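Local coordinates for fimbrin (Schizosaccharomyces pombe, PDB 1RT8), which binds and crosslinks actin filaments through two actin-binding regions built from calponin homology domains, and takes part in cell polarity, cytokinesis, mating and spore formation, at residues E43-C48 with L119-V124; D50-S55 with I86-V91. All blocks are in the same frame, centred on the assembly; numbering follows the deposited sequence.

Contact 1: E43-C48 with L119-V124; sequences EFFDQC and LILGLV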
# COMPACT_ATOMS: atom_id res chain seq x y z
N GLU A 43 -10.90 -24.36 6.45
CA GLU A 43 -11.84 -23.93 5.41
C GLU A 43 -11.41 -22.68 4.67
O GLU A 43 -11.26 -22.67 3.45
CB GLU A 43 -13.22 -23.68 6.01
CG GLU A 43 -13.96 -24.93 6.39
CD GLU A 43 -14.34 -25.76 5.19
OE1 GLU A 43 -13.42 -26.29 4.52
OE2 GLU A 43 -15.55 -25.87 4.91
N PHE A 44 -11.23 -21.61 5.44
CA PHE A 44 -10.84 -20.32 4.90
C PHE A 44 -9.61 -20.31 3.99
O PHE A 44 -9.65 -19.75 2.90
CB PHE A 44 -10.59 -19.34 6.05
CG PHE A 44 -10.07 -18.02 5.61
CD1 PHE A 44 -10.88 -17.16 4.87
CD2 PHE A 44 -8.77 -17.63 5.91
CE1 PHE A 44 -10.39 -15.92 4.44
CE2 PHE A 44 -8.28 -16.40 5.49
CZ PHE A 44 -9.09 -15.54 4.75
N PHE A 45 -8.52 -20.92 4.44
CA PHE A 45 -7.30 -20.92 3.65
C PHE A 45 -7.44 -21.67 2.33
O PHE A 45 -6.80 -21.31 1.34
CB PHE A 45 -6.14 -21.45 4.48
CG PHE A 45 -5.91 -20.67 5.75
CD1 PHE A 45 -6.38 -21.15 6.97
CD2 PHE A 45 -5.27 -19.44 5.71
CE1 PHE A 45 -6.22 -20.40 8.13
CE2 PHE A 45 -5.10 -18.69 6.86
CZ PHE A 45 -5.58 -19.17 8.08
N ASP A 46 -8.28 -22.70 2.32
CA ASP A 46 -8.50 -23.45 1.09
C ASP A 46 -9.33 -22.58 0.17
O ASP A 46 -9.15 -22.59 -1.05
CB ASP A 46 -9.25 -24.75 1.37
CG ASP A 46 -8.38 -25.81 2.01
OD1 ASP A 46 -7.29 -26.09 1.46
OD2 ASP A 46 -8.79 -26.35 3.06
N GLN A 47 -10.24 -21.82 0.77
CA GLN A 47 -11.10 -20.92 0.01
C GLN A 47 -10.31 -19.74 -0.56
O GLN A 47 -10.81 -19.03 -1.43
CB GLN A 47 -12.23 -20.39 0.90
CG GLN A 47 -13.26 -21.43 1.28
CD GLN A 47 -13.93 -22.04 0.07
OE1 GLN A 47 -14.35 -21.32 -0.84
NE2 GLN A 47 -14.04 -23.36 0.04
N CYS A 48 -9.09 -19.53 -0.06
CA CYS A 48 -8.26 -18.42 -0.53
C CYS A 48 -7.33 -18.79 -1.68
O CYS A 48 -6.72 -17.91 -2.29
CB CYS A 48 -7.43 -17.86 0.63
SG CYS A 48 -8.37 -16.79 1.76
N LEU A 119 1.25 -17.13 6.08
CA LEU A 119 1.45 -16.18 5.00
C LEU A 119 0.12 -15.56 4.57
O LEU A 119 -0.00 -14.35 4.46
CB LEU A 119 2.13 -16.88 3.82
CG LEU A 119 3.61 -17.22 4.06
CD1 LEU A 119 4.09 -18.25 3.06
CD2 LEU A 119 4.43 -15.95 3.97
N ILE A 120 -0.89 -16.40 4.35
CA ILE A 120 -2.20 -15.89 3.94
C ILE A 120 -2.82 -14.98 5.01
O ILE A 120 -3.27 -13.87 4.71
CB ILE A 120 -3.18 -17.05 3.65
CG1 ILE A 120 -2.87 -17.64 2.26
CG2 ILE A 120 -4.63 -16.58 3.74
CD1 ILE A 120 -3.72 -18.84 1.90
N LEU A 121 -2.85 -15.44 6.26
CA LEU A 121 -3.43 -14.62 7.33
C LEU A 121 -2.60 -13.35 7.51
O LEU A 121 -3.13 -12.29 7.85
CB LEU A 121 -3.49 -15.42 8.64
CG LEU A 121 -4.57 -14.94 9.63
CD1 LEU A 121 -5.93 -14.93 8.94
CD2 LEU A 121 -4.60 -15.83 10.86
N GLY A 122 -1.29 -13.46 7.26
CA GLY A 122 -0.43 -12.30 7.37
C GLY A 122 -0.82 -11.27 6.33
O GLY A 122 -0.91 -10.08 6.62
N LEU A 123 -1.07 -11.73 5.11
CA LEU A 123 -1.47 -10.87 4.01
C LEU A 123 -2.88 -10.32 4.24
O LEU A 123 -3.20 -9.18 3.89
CB LEU A 123 -1.39 -11.65 2.70
CG LEU A 123 -1.88 -10.96 1.42
CD1 LEU A 123 -1.15 -9.65 1.20
CD2 LEU A 123 -1.65 -11.91 0.26
N VAL A 124 -3.74 -11.15 4.83
CA VAL A 124 -5.11 -10.73 5.12
C VAL A 124 -5.09 -9.53 6.06
O VAL A 124 -5.78 -8.52 5.82
CB VAL A 124 -5.93 -11.88 5.76
CG1 VAL A 124 -7.14 -11.32 6.52
CG2 VAL A 124 -6.40 -12.82 4.67
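Phe45 and Ile120 bring the two backbones closest, their CA atoms 7.2 Å apart, where the short helix 43-47 crosses the segment 119-124 at 80° with the axes 10.9 Å apart. Most of the gap is filled by two consecutive phenylalanines. Phe44 carries its ring opposite the backbone N (chi1 175°), whereas Phe45 swings its ring beside the N (chi1 -57°); both rings reach Ile120 and Leu121, and Phe44 goes on to Val124. The rim of the Phe45 ring is the tighter of the two: its CD2 lies 3.5 Å from Ile120 CG2, while CE2 comes to the CB of Leu121 at 4.1 Å, so the ring meets the helix edge-on. Phe44 pushes its far end against Val124, with CZ 3.8 Å from CG2 of that residue and near the ring plane, and CE2 also passes obliquely by Ile120 CG2 and Leu121 CD1. Ile120 thus touches both rings with one branch, CG2, while the other branch, through CG1, sets CD1 4.0 Å from the CB of Cys48. Cys48 SG in turn lies over one face of the Phe44 ring, toward its rim. No hydrogen bond joins the segments, and every touching residue is buried: this is apolar core packing within the first calponin homology domain. Around it, helix 11-25 lends Ile18 and Ile21 to Phe44 and Phe17 to Leu121, and helix 52-61 meets Val124 through Leu54.

Contact 2: D50-S55 with I86-V91; sequences DGLILS and IENNNV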
# COMPACT_ATOMS: atom_id res chain seq x y z
N ASP A 50 -7.73 -19.72 -4.87
CA ASP A 50 -7.88 -19.23 -6.23
C ASP A 50 -7.81 -17.72 -6.37
O ASP A 50 -8.13 -17.18 -7.43
CB ASP A 50 -9.18 -19.76 -6.88
CG ASP A 50 -10.45 -19.16 -6.30
OD1 ASP A 50 -10.38 -18.24 -5.45
OD2 ASP A 50 -11.54 -19.62 -6.71
N GLY A 51 -7.38 -17.04 -5.31
CA GLY A 51 -7.24 -15.60 -5.34
C GLY A 51 -8.46 -14.69 -5.40
O GLY A 51 -8.31 -13.47 -5.28
N LEU A 52 -9.65 -15.24 -5.59
CA LEU A 52 -10.85 -14.40 -5.68
C LEU A 52 -11.19 -13.65 -4.39
O LEU A 52 -11.41 -12.44 -4.40
CB LEU A 52 -12.05 -15.24 -6.14
CG LEU A 52 -11.94 -15.72 -7.59
CD1 LEU A 52 -13.08 -16.66 -7.93
CD2 LEU A 52 -11.94 -14.52 -8.52
N ILE A 53 -11.23 -14.37 -3.27
CA ILE A 53 -11.53 -13.77 -1.98
C ILE A 53 -10.55 -12.66 -1.66
O ILE A 53 -10.94 -11.57 -1.24
CB ILE A 53 -11.48 -14.81 -0.86
CG1 ILE A 53 -12.66 -15.78 -1.00
CG2 ILE A 53 -11.49 -14.13 0.50
CD1 ILE A 53 -12.70 -16.86 0.04
N LEU A 54 -9.26 -12.93 -1.85
CA LEU A 54 -8.23 -11.93 -1.57
C LEU A 54 -8.37 -10.71 -2.48
O LEU A 54 -8.21 -9.58 -2.02
CB LEU A 54 -6.84 -12.54 -1.71
CG LEU A 54 -6.52 -13.53 -0.59
CD1 LEU A 54 -5.19 -14.24 -0.86
CD2 LEU A 54 -6.50 -12.79 0.73
N SER A 55 -8.65 -10.94 -3.76
CA SER A 55 -8.82 -9.84 -4.71
C SER A 55 -9.98 -8.96 -4.26
O SER A 55 -9.93 -7.73 -4.36
CB SER A 55 -9.09 -10.37 -6.13
OG SER A 55 -7.93 -10.96 -6.69
N ILE A 86 -2.98 -19.33 -10.35
CA ILE A 86 -1.72 -18.60 -10.36
C ILE A 86 -1.90 -17.21 -10.98
O ILE A 86 -1.40 -16.22 -10.44
CB ILE A 86 -0.62 -19.35 -11.12
CG1 ILE A 86 -0.20 -20.61 -10.35
CG2 ILE A 86 0.58 -18.44 -11.34
CD1 ILE A 86 0.38 -20.32 -8.96
N GLU A 87 -2.60 -17.15 -12.12
CA GLU A 87 -2.86 -15.88 -12.79
C GLU A 87 -3.58 -14.95 -11.82
O GLU A 87 -3.18 -13.81 -11.64
CB GLU A 87 -3.74 -16.09 -14.04
CG GLU A 87 -3.11 -16.95 -15.13
CD GLU A 87 -4.02 -17.15 -16.33
OE1 GLU A 87 -5.21 -17.48 -16.14
OE2 GLU A 87 -3.56 -16.98 -17.47
N ASN A 88 -4.64 -15.45 -11.20
CA ASN A 88 -5.39 -14.66 -10.23
C ASN A 88 -4.48 -14.25 -9.07
O ASN A 88 -4.52 -13.11 -8.60
CB ASN A 88 -6.57 -15.46 -9.68
CG ASN A 88 -7.74 -15.54 -10.65
OD1 ASN A 88 -7.67 -15.02 -11.76
ND2 ASN A 88 -8.83 -16.18 -10.23
N ASN A 89 -3.66 -15.18 -8.58
CA ASN A 89 -2.79 -14.86 -7.46
C ASN A 89 -1.72 -13.84 -7.82
O ASN A 89 -1.25 -13.10 -6.95
CB ASN A 89 -2.19 -16.14 -6.88
CG ASN A 89 -3.24 -16.96 -6.13
OD1 ASN A 89 -4.24 -16.42 -5.68
ND2 ASN A 89 -3.00 -18.26 -6.00
N ASN A 90 -1.33 -13.79 -9.09
CA ASN A 90 -0.36 -12.79 -9.52
C ASN A 90 -0.99 -11.41 -9.35
O ASN A 90 -0.33 -10.45 -8.92
CB ASN A 90 0.02 -12.99 -11.00
CG ASN A 90 1.00 -14.12 -11.20
OD1 ASN A 90 1.60 -14.61 -10.25
ND2 ASN A 90 1.17 -14.54 -12.45
N VAL A 91 -2.27 -11.31 -9.71
CA VAL A 91 -3.01 -10.05 -9.58
C VAL A 91 -3.10 -9.63 -8.11
O VAL A 91 -2.92 -8.46 -7.78
CB VAL A 91 -4.44 -10.19 -10.14
CG1 VAL A 91 -5.23 -8.92 -9.84
CG2 VAL A 91 -4.40 -10.44 -11.64
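The carbonyl oxygen of Gly51 is gripped twice by Ser55, by OG at 2.9 Å and by the backbone N at 3.0 Å, the two donors arriving from opposite faces of the carbonyl plane. Gly51 is the N-cap of helix 52-61 in this calponin homology domain, and just before it Asp50 forms an Asx turn, OD1 accepting from Leu52 N at 3.1 Å. The same aspartate pairs through OD2 with Arg34. Across the contact Asn88 ND2 donates to Asp50 O at 3.1 Å, almost in line with the C=O (173°) and with the acceptor in the plane of the Asn88 amide, while Asn88 OD1 accepts from Asn72 N; the two bonds hold the amide's rotation. Leu52 CD2 packs against Asn88 ND2 at 3.9 Å. A leucine in place of Asn88 would probably leave Asp50 O and Asn72 N without their mates in the buried interface. With ND2 bonded to Lys49 O, the amide of Asn89 turns OD1 toward Gly51. Gly51, at positive phi (69°), lets the amide oxygen come close: OD1 of Asn89 sits 3.1 Å from Gly51 CA.

Overall arrangement
Both contacts belong to the first calponin homology domain, within the first of the two actin-binding regions, and their centres lie about 11 Å apart. Along the chain, 43-48 comes first, then 50-55, 86-91 and finally 119-124, so contact 2 is enclosed by the longer closure of contact 1. Helices 43-47 and 52-61 are consecutive; helix 43-47 packs on helix 117-131 in contact 1, and helix 52-61 on helix 82-99 in contact 2. The two sites also touch directly: Cys48 SG lies 4.3 Å from Ile53 CG2. One contact is apolar and the other largely polar, and both join helices of the same calponin homology domain.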